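Local coordinates for centrosomal protein of 104 kDa (Homo sapiens, PDB 5LPH) that is required for ciliogenesis and for structural integrity at the ciliary tip, and is represented here by its tubulin-binding TOG domain, at residues 147-152 with 158-163; 140-145 with 177-182; 95-100 with 113-118. All coordinates share one frame; numbering follows the deposited sequence. Where two conformers were deposited one is given.

The three contacts lie in neighbouring parts of the helical array of the TOG domain. Interaction 3 comes first along the chain, joining helices 83-100 and 106-126. Interaction 2 then ties helix 131-147 to helix 178-183, and interaction 1, between the loop after helix 131-147 and helix 154-169, falls within the span that interaction 2 brackets. Their centres lie about 13 to 15 Å apart. F163 of interaction 1 links all three, its ring packing on L145 of interaction 2 and on L113 and L116 of interaction 3. Consecutive helices thus share one apolar core, as expected of an elongated HEAT-repeat array.

Interaction 1: residues 147-152 with 158-163; sequences TRTGDS and VTAANF
R148 and A160 meet through their beta carbons, R148 CB lying 4.2 Å from A160 CB. Here the loop after helix 131-147 turns back onto helix 154-169, joining successive helices within HEAT 1 of the TOG domain. The rest of the arginine bends at chi2 and chi3 and leads away. Its NH2 forms a salt-bridging hydrogen bond to D151 OD1 (3.1 Å, 164°). That oxygen lies almost in the guanidinium plane but is approached from well above its own carboxylate plane, 58° out of it. NH1 bonds to I101 O and F109 adds a cation-pi contact, so D151, I101 and F109 all engage the guanidinium. T149 makes the closest approach: its CG2 rests 3.7 Å from A160 CB and 3.8 Å from A161 N. With chi1 at 65°, CG2 stands anti to the carbonyl carbon and faces the helix. Farther on, the D151 carbonyl oxygen accepts a bond from R157 NH1. The alanine's small side chain is consistent with the close backbones, T149 CA and A160 CA being 5.8 Å apart. The contact is van der Waals packing, led by the T149 and A160 methyls, with polar groups engaged away from the interface: R148 with D151 and I101, T149 OG1 with L146 O.

Interaction 2: residues 140-145 with 177-182; sequences RTIPVL and QIIPSY
I142, P143, I179 and Y182 carry this contact, which is essentially apolar. Among the aliphatic pairs, I142 CG1 meets I179 CG1 at 4.2 Å. CG1 is anti to the backbone N of I142 (chi1 -175°), which carries this branch toward the isoleucine and leaves the CG2 methyl turned to the tyrosine. The aromatic contacts come next. I142 CG2 lies obliquely by the CD2 and CE2 atoms of the Y182 ring, modelled so close that the exact spacing is doubtful. P143 CG comes to the same side of the ring, near CE1 and CZ, 3.9 Å from Y182 CE1, so two consecutive residues receive one phenol ring; E139 and L146 of the same helix also touch it. Backbone features form a third group. Helix 131-147 is kinked where the N atoms of P143 and V144 lack bonds to the preceding turn. The short helical axes run broadly parallel, 10.8 Å apart with a crossing angle of -31°. I142 also packs on I164 and M167 of helix 154-169. Such layered helix packing characterises HEAT repeats, here HEAT 1, which includes I142, P143 and I179, within the TOG domain.

Interaction 3: residues 95-100 with 113-118; sequences FLVRRA and LKLLKM
Beside the meeting of V97 with L115 and L116, the shortest polar bond within the two segments is a backbone one, K117 N to L113 O at 2.9 Å, which belongs to the helical turn presenting both leucines. A matching bond in the partner helix, A100 N to L96 O at 3.0 Å, spans the turn that contains V97. Between these two turns the contact is purely hydrocarbon, and the valine is its centre: its two methyls divide the leucines between them. V97 CG2 presses on the delta branch of L115, with 3.4 Å to CD2, tighter than ordinary van der Waals contact, and L115 CG lies 3.7 Å from the same methyl. V97 CG1, anti to its backbone N (chi1 162°), faces L116, 4.0 Å from CB and 4.2 Å from CD2. The L116 side chain crosses the valine at about a right angle, whereas L115 passes it at a slant. All three residues are buried, and V97 CA stands 6.8 Å from L116 CA. Charged side chains find partners elsewhere: R98 donates to the carbonyl oxygen of R140, and K117 forms a salt bridge with E166. The contact joins successive helices of the TOG domain's HEAT-like array, bordered by helix 60-76 through L67, which touches L115 and A100. Helix 131-147 borders it through T141, which touches both V97 and L116, and F163 of helix 154-169 packs on L116.

Interaction 1: residues 147-152 with 158-163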
loop_
_atom_site.group_PDB
_atom_site.type_symbol
_atom_site.label_atom_id
_atom_site.label_comp_id
_atom_site.label_asym_id
_atom_site.label_seq_id
_atom_site.Cartn_x
_atom_site.Cartn_y
_atom_site.Cartn_z
ATOM N N THR A 147 1.202 3.905 -5.392
ATOM C CA THR A 147 1.408 4.637 -6.653
ATOM C C THR A 147 0.947 3.827 -7.876
ATOM O O THR A 147 0.376 4.401 -8.801
ATOM C CB THR A 147 2.867 5.094 -6.871
ATOM O OG1 THR A 147 3.744 3.974 -6.760
ATOM C CG2 THR A 147 3.259 6.163 -5.864
ATOM N N ARG A 148 1.155 2.506 -7.861
ATOM C CA ARG A 148 0.665 1.629 -8.938
ATOM C C ARG A 148 -0.865 1.472 -8.999
ATOM O O ARG A 148 -1.383 0.998 -10.015
ATOM C CB ARG A 148 1.305 0.227 -8.879
ATOM C CG ARG A 148 2.829 0.148 -9.001
ATOM C CD ARG A 148 3.440 0.970 -10.132
ATOM N NE ARG A 148 2.967 0.613 -11.476
ATOM C CZ ARG A 148 3.433 -0.378 -12.246
ATOM N NH1 ARG A 148 4.398 -1.198 -11.836
ATOM N NH2 ARG A 148 2.914 -0.561 -13.456
ATOM N N THR A 149 -1.589 1.838 -7.935
ATOM C CA THR A 149 -3.055 1.900 -7.994
ATOM C C THR A 149 -3.565 3.142 -8.751
ATOM O O THR A 149 -4.768 3.270 -8.962
ATOM C CB THR A 149 -3.728 1.829 -6.601
ATOM O OG1 THR A 149 -3.387 2.981 -5.826
ATOM C CG2 THR A 149 -3.330 0.578 -5.838
ATOM N N GLY A 150 -2.671 4.061 -9.122
ATOM C CA GLY A 150 -2.980 5.119 -10.091
ATOM C C GLY A 150 -2.502 4.858 -11.519
ATOM O O GLY A 150 -2.406 5.792 -12.308
ATOM N N ASP A 151 -2.226 3.599 -11.862
ATOM C CA ASP A 151 -1.747 3.231 -13.203
ATOM C C ASP A 151 -2.854 3.426 -14.242
ATOM O O ASP A 151 -4.040 3.429 -13.897
ATOM C CB ASP A 151 -1.277 1.765 -13.212
ATOM C CG ASP A 151 -0.298 1.457 -14.333
ATOM O OD1 ASP A 151 0.909 1.732 -14.154
ATOM O OD2 ASP A 151 -0.724 0.909 -15.374
ATOM N N SER A 152 -2.464 3.588 -15.506
ATOM C CA SER A 152 -3.428 3.723 -16.610
ATOM C C SER A 152 -4.147 2.399 -16.906
ATOM O O SER A 152 -5.290 2.415 -17.357
ATOM C CB SER A 152 -2.748 4.240 -17.883
ATOM O OG SER A 152 -1.954 5.383 -17.608
ATOM N N VAL A 158 -6.206 -3.010 -10.142
ATOM C CA VAL A 158 -6.888 -4.065 -9.375
ATOM C C VAL A 158 -5.894 -5.034 -8.708
ATOM O O VAL A 158 -6.081 -5.419 -7.555
ATOM C CB VAL A 158 -7.895 -4.857 -10.259
ATOM C CG1 VAL A 158 -8.447 -6.089 -9.538
ATOM C CG2 VAL A 158 -9.051 -3.966 -10.705
ATOM N N THR A 159 -4.850 -5.442 -9.432
ATOM C CA THR A 159 -3.833 -6.350 -8.869
ATOM C C THR A 159 -3.106 -5.701 -7.688
ATOM O O THR A 159 -2.904 -6.336 -6.654
ATOM C CB THR A 159 -2.798 -6.784 -9.934
ATOM O OG1 THR A 159 -3.477 -7.369 -11.044
ATOM C CG2 THR A 159 -1.804 -7.803 -9.374
ATOM N N ALA A 160 -2.712 -4.442 -7.861
ATOM C CA ALA A 160 -2.045 -3.685 -6.810
ATOM C C ALA A 160 -2.949 -3.509 -5.585
ATOM O O ALA A 160 -2.520 -3.782 -4.459
ATOM C CB ALA A 160 -1.599 -2.331 -7.332
ATOM N N ALA A 161 -4.197 -3.102 -5.814
ATOM C CA ALA A 161 -5.159 -2.890 -4.728
ATOM C C ALA A 161 -5.487 -4.183 -3.987
ATOM O O ALA A 161 -5.486 -4.211 -2.754
ATOM C CB ALA A 161 -6.434 -2.241 -5.244
ATOM N N ASN A 162 -5.753 -5.255 -4.726
ATOM C CA ASN A 162 -5.999 -6.562 -4.101
ATOM C C ASN A 162 -4.824 -7.037 -3.233
ATOM O O ASN A 162 -5.050 -7.598 -2.158
ATOM C CB ASN A 162 -6.340 -7.630 -5.151
ATOM C CG ASN A 162 -7.750 -7.485 -5.715
ATOM O OD1 ASN A 162 -8.608 -6.806 -5.148
ATOM N ND2 ASN A 162 -7.999 -8.154 -6.831
ATOM N N PHE A 163 -3.583 -6.804 -3.681
ATOM C CA PHE A 163 -2.408 -7.191 -2.886
ATOM C C PHE A 163 -2.303 -6.401 -1.576
ATOM O O PHE A 163 -1.939 -6.968 -0.549
ATOM C CB PHE A 163 -1.095 -7.050 -3.670
ATOM C CG PHE A 163 0.100 -7.658 -2.960
ATOM C CD1 PHE A 163 0.397 -9.015 -3.078
ATOM C CD2 PHE A 163 0.907 -6.881 -2.139
ATOM C CE1 PHE A 163 1.485 -9.569 -2.409
ATOM C CE2 PHE A 163 1.995 -7.429 -1.469
ATOM C CZ PHE A 163 2.286 -8.774 -1.598
#

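Interaction 2: residues 140-145 with 177-182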
loop_
_atom_site.group_PDB
_atom_site.type_symbol
_atom_site.label_atom_id
_atom_site.label_comp_id
_atom_site.label_asym_id
_atom_site.label_seq_id
_atom_site.Cartn_x
_atom_site.Cartn_y
_atom_site.Cartn_z
ATOM N N ARG A 140 8.565 -0.038 3.328
ATOM C CA ARG A 140 9.333 0.187 2.098
ATOM C C ARG A 140 8.579 -0.127 0.810
ATOM O O ARG A 140 8.976 0.373 -0.240
ATOM C CB ARG A 140 10.636 -0.623 2.124
ATOM C CG ARG A 140 11.604 -0.266 3.246
ATOM C CD ARG A 140 12.048 1.185 3.197
ATOM N NE ARG A 140 12.819 1.504 1.995
ATOM C CZ ARG A 140 13.064 2.736 1.541
ATOM N NH1 ARG A 140 12.579 3.815 2.155
ATOM N NH2 ARG A 140 13.800 2.894 0.447
ATOM N N THR A 141 7.518 -0.941 0.879
ATOM C CA THR A 141 6.798 -1.404 -0.317
ATOM C C THR A 141 5.400 -0.827 -0.503
ATOM O O THR A 141 5.017 -0.546 -1.639
ATOM C CB THR A 141 6.689 -2.938 -0.358
ATOM O OG1 THR A 141 5.972 -3.410 0.786
ATOM C CG2 THR A 141 8.071 -3.564 -0.394
ATOM N N ILE A 142 4.636 -0.649 0.579
ATOM C CA ILE A 142 3.229 -0.229 0.439
ATOM C C ILE A 142 3.055 1.140 -0.242
ATOM O O ILE A 142 2.189 1.269 -1.106
ATOM C CB ILE A 142 2.396 -0.334 1.771
ATOM C CG1 ILE A 142 0.913 0.003 1.563
ATOM C CG2 ILE A 142 2.811 0.650 2.851
ATOM C CD1 ILE A 142 0.197 -0.859 0.569
ATOM N N PRO A 143 3.886 2.151 0.108
ATOM C CA PRO A 143 3.730 3.446 -0.574
ATOM C C PRO A 143 3.993 3.387 -2.087
ATOM O O PRO A 143 3.323 4.072 -2.858
ATOM C CB PRO A 143 4.772 4.343 0.118
ATOM C CG PRO A 143 5.106 3.648 1.391
ATOM C CD PRO A 143 5.018 2.193 1.051
ATOM N N VAL A 144 4.948 2.557 -2.492
ATOM C CA VAL A 144 5.277 2.386 -3.903
ATOM C C VAL A 144 4.160 1.604 -4.599
ATOM O O VAL A 144 3.811 1.882 -5.747
ATOM C CB VAL A 144 6.628 1.664 -4.084
ATOM C CG1 VAL A 144 6.970 1.533 -5.558
ATOM C CG2 VAL A 144 7.734 2.430 -3.366
ATOM N N LEU A 145 3.601 0.630 -3.889
ATOM C CA LEU A 145 2.479 -0.145 -4.396
ATOM C C LEU A 145 1.209 0.701 -4.556
ATOM O O LEU A 145 0.448 0.491 -5.502
ATOM C CB LEU A 145 2.228 -1.344 -3.482
ATOM C CG LEU A 145 1.510 -2.569 -4.041
ATOM C CD1 LEU A 145 2.019 -3.020 -5.404
ATOM C CD2 LEU A 145 1.655 -3.702 -3.049
ATOM N N GLN A 177 -0.851 -2.082 12.479
ATOM C CA GLN A 177 -1.694 -0.911 12.186
ATOM C C GLN A 177 -1.084 0.098 11.197
ATOM O O GLN A 177 -1.447 1.281 11.195
ATOM C CB GLN A 177 -2.094 -0.183 13.481
ATOM C CG GLN A 177 -2.714 -1.071 14.548
ATOM C CD GLN A 177 -3.149 -0.295 15.782
ATOM O OE1 GLN A 177 -3.091 0.939 15.815
ATOM N NE2 GLN A 177 -3.583 -1.020 16.811
ATOM N N ILE A 178 -0.197 -0.378 10.330
ATOM C CA ILE A 178 0.561 0.497 9.435
ATOM C C ILE A 178 -0.248 0.878 8.190
ATOM O O ILE A 178 -0.276 2.051 7.808
ATOM C CB ILE A 178 1.903 -0.162 9.028
ATOM C CG1 ILE A 178 2.818 -0.291 10.253
ATOM C CG2 ILE A 178 2.610 0.640 7.943
ATOM C CD1 ILE A 178 3.932 -1.297 10.074
ATOM N N ILE A 179 -0.884 -0.107 7.555
ATOM C CA ILE A 179 -1.528 0.108 6.247
ATOM C C ILE A 179 -2.700 1.092 6.306
ATOM O O ILE A 179 -2.787 1.967 5.442
ATOM C CB ILE A 179 -1.887 -1.229 5.536
ATOM C CG1 ILE A 179 -0.589 -1.871 5.024
ATOM C CG2 ILE A 179 -2.861 -1.016 4.374
ATOM C CD1 ILE A 179 -0.703 -3.309 4.567
ATOM N N PRO A 180 -3.593 0.964 7.313
ATOM C CA PRO A 180 -4.651 1.967 7.475
ATOM C C PRO A 180 -4.155 3.412 7.534
ATOM O O PRO A 180 -4.815 4.303 7.012
ATOM C CB PRO A 180 -5.311 1.549 8.787
ATOM C CG PRO A 180 -5.206 0.064 8.755
ATOM C CD PRO A 180 -3.843 -0.209 8.174
ATOM N N SER A 181 -2.991 3.630 8.138
ATOM C CA SER A 181 -2.403 4.964 8.232
ATOM C C SER A 181 -2.004 5.580 6.885
ATOM O O SER A 181 -2.022 6.798 6.747
ATOM C CB SER A 181 -1.203 4.939 9.179
ATOM O OG SER A 181 -0.564 6.197 9.218
ATOM N N TYR A 182 -1.630 4.751 5.911
ATOM C CA TYR A 182 -1.380 5.226 4.541
ATOM C C TYR A 182 -2.668 5.574 3.812
ATOM O O TYR A 182 -2.688 6.513 3.019
ATOM C CB TYR A 182 -0.606 4.194 3.713
ATOM C CG TYR A 182 0.809 4.030 4.176
ATOM C CD1 TYR A 182 1.733 5.065 4.029
ATOM C CD2 TYR A 182 1.230 2.852 4.783
ATOM C CE1 TYR A 182 3.038 4.922 4.468
ATOM C CE2 TYR A 182 2.530 2.708 5.229
ATOM C CZ TYR A 182 3.427 3.738 5.065
ATOM O OH TYR A 182 4.710 3.558 5.498
#

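Interaction 3: residues 95-100 with 113-118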
loop_
_atom_site.group_PDB
_atom_site.type_symbol
_atom_site.label_atom_id
_atom_site.label_comp_id
_atom_site.label_asym_id
_atom_site.label_seq_id
_atom_site.Cartn_x
_atom_site.Cartn_y
_atom_site.Cartn_z
ATOM N N PHE A 95 14.853 -4.173 -0.946
ATOM C CA PHE A 95 15.372 -3.115 -1.826
ATOM C C PHE A 95 15.072 -3.407 -3.312
ATOM O O PHE A 95 14.655 -2.511 -4.048
ATOM C CB PHE A 95 16.881 -2.895 -1.586
ATOM C CG PHE A 95 17.536 -1.977 -2.586
ATOM C CD1 PHE A 95 18.111 -2.488 -3.746
ATOM C CD2 PHE A 95 17.587 -0.608 -2.367
ATOM C CE1 PHE A 95 18.710 -1.650 -4.673
ATOM C CE2 PHE A 95 18.190 0.238 -3.290
ATOM C CZ PHE A 95 18.751 -0.286 -4.446
ATOM N N LEU A 96 15.283 -4.651 -3.737
ATOM C CA LEU A 96 14.988 -5.063 -5.116
ATOM C C LEU A 96 13.485 -5.176 -5.407
ATOM O O LEU A 96 13.048 -4.791 -6.488
ATOM C CB LEU A 96 15.703 -6.372 -5.468
ATOM C CG LEU A 96 17.230 -6.307 -5.589
ATOM C CD1 LEU A 96 17.767 -7.683 -5.929
ATOM C CD2 LEU A 96 17.691 -5.300 -6.634
ATOM N N VAL A 97 12.709 -5.690 -4.451
ATOM C CA VAL A 97 11.243 -5.732 -4.573
ATOM C C VAL A 97 10.670 -4.334 -4.795
ATOM O O VAL A 97 9.848 -4.127 -5.684
ATOM C CB VAL A 97 10.589 -6.398 -3.338
ATOM C CG1 VAL A 97 9.101 -6.065 -3.210
ATOM C CG2 VAL A 97 10.786 -7.904 -3.408
ATOM N N ARG A 98 11.139 -3.379 -4.003
ATOM C CA ARG A 98 10.692 -1.987 -4.092
ATOM C C ARG A 98 10.833 -1.386 -5.498
ATOM O O ARG A 98 9.945 -0.681 -5.964
ATOM C CB ARG A 98 11.462 -1.139 -3.072
ATOM C CG ARG A 98 11.032 0.311 -2.959
ATOM C CD ARG A 98 11.907 1.041 -1.959
ATOM N NE ARG A 98 11.830 2.492 -2.124
ATOM C CZ ARG A 98 10.943 3.295 -1.535
ATOM N NH1 ARG A 98 10.003 2.814 -0.717
ATOM N NH2 ARG A 98 10.993 4.604 -1.764
ATOM N N ARG A 99 11.952 -1.648 -6.160
ATOM C CA ARG A 99 12.168 -1.123 -7.512
ATOM C C ARG A 99 11.355 -1.916 -8.556
ATOM O O ARG A 99 10.749 -1.321 -9.451
ATOM C CB ARG A 99 13.663 -0.982 -7.808
ATOM C CG ARG A 99 14.476 -2.242 -7.989
ATOM C CD ARG A 99 15.874 -1.913 -8.490
ATOM N NE ARG A 99 15.948 -1.757 -9.953
ATOM C CZ ARG A 99 16.053 -0.605 -10.630
ATOM N NH1 ARG A 99 16.109 0.582 -10.021
ATOM N NH2 ARG A 99 16.117 -0.645 -11.961
ATOM N N ALA A 100 11.255 -3.231 -8.370
ATOM C CA ALA A 100 10.470 -4.092 -9.260
ATOM C C ALA A 100 8.949 -3.868 -9.200
ATOM O O ALA A 100 8.248 -4.195 -10.159
ATOM C CB ALA A 100 10.786 -5.553 -8.997
ATOM N N LEU A 113 5.574 -9.175 -6.308
ATOM C CA LEU A 113 4.516 -9.386 -5.309
ATOM C C LEU A 113 4.577 -10.789 -4.699
ATOM O O LEU A 113 4.399 -10.954 -3.497
ATOM C CB LEU A 113 3.125 -9.118 -5.904
ATOM C CG LEU A 113 2.859 -7.713 -6.456
ATOM C CD1 LEU A 113 1.410 -7.579 -6.897
ATOM C CD2 LEU A 113 3.197 -6.633 -5.444
ATOM N N LYS A 114 4.842 -11.789 -5.532
ATOM C CA LYS A 114 5.047 -13.166 -5.077
ATOM C C LYS A 114 6.227 -13.258 -4.094
ATOM O O LYS A 114 6.125 -13.902 -3.050
ATOM C CB LYS A 114 5.277 -14.069 -6.292
ATOM C CG LYS A 114 5.553 -15.534 -5.997
ATOM C CD LYS A 114 5.910 -16.279 -7.278
ATOM C CE LYS A 114 6.448 -17.675 -6.993
ATOM N NZ LYS A 114 5.373 -18.591 -6.520
ATOM N N LEU A 115 7.337 -12.609 -4.436
ATOM C CA LEU A 115 8.507 -12.536 -3.558
ATOM C C LEU A 115 8.175 -11.816 -2.242
ATOM O O LEU A 115 8.548 -12.280 -1.169
ATOM C CB LEU A 115 9.664 -11.823 -4.274
ATOM C CG LEU A 115 10.968 -11.580 -3.507
ATOM C CD1 LEU A 115 11.518 -12.871 -2.934
ATOM C CD2 LEU A 115 12.008 -10.928 -4.406
ATOM N N LEU A 116 7.484 -10.682 -2.338
ATOM C CA LEU A 116 7.118 -9.887 -1.164
ATOM C C LEU A 116 6.237 -10.688 -0.219
ATOM O O LEU A 116 6.490 -10.712 0.985
ATOM C CB LEU A 116 6.402 -8.594 -1.580
ATOM C CG LEU A 116 6.061 -7.579 -0.483
ATOM C CD1 LEU A 116 7.250 -7.266 0.415
ATOM C CD2 LEU A 116 5.517 -6.300 -1.106
ATOM N N LYS A 117 5.228 -11.354 -0.774
ATOM C CA LYS A 117 4.344 -12.210 0.012
ATOM C C LYS A 117 5.102 -13.348 0.712
ATOM O O LYS A 117 4.840 -13.636 1.879
ATOM C CB LYS A 117 3.202 -12.768 -0.849
ATOM C CG LYS A 117 2.323 -13.776 -0.123
ATOM C CD LYS A 117 0.987 -13.992 -0.806
ATOM C CE LYS A 117 0.221 -15.111 -0.115
ATOM N NZ LYS A 117 -1.055 -15.428 -0.807
HETATM N N MSE A 118 6.046 -13.974 0.013
HETATM C CA MSE A 118 6.853 -15.057 0.596
HETATM C C MSE A 118 7.692 -14.550 1.745
HETATM O O MSE A 118 7.842 -15.235 2.750
HETATM C CB MSE A 118 7.744 -15.713 -0.464
HETATM C CG MSE A 118 8.622 -16.834 0.115
HETATM SE SE MSE A 118 10.340 -16.058 0.711
HETATM C CE MSE A 118 10.932 -15.854 -1.146
#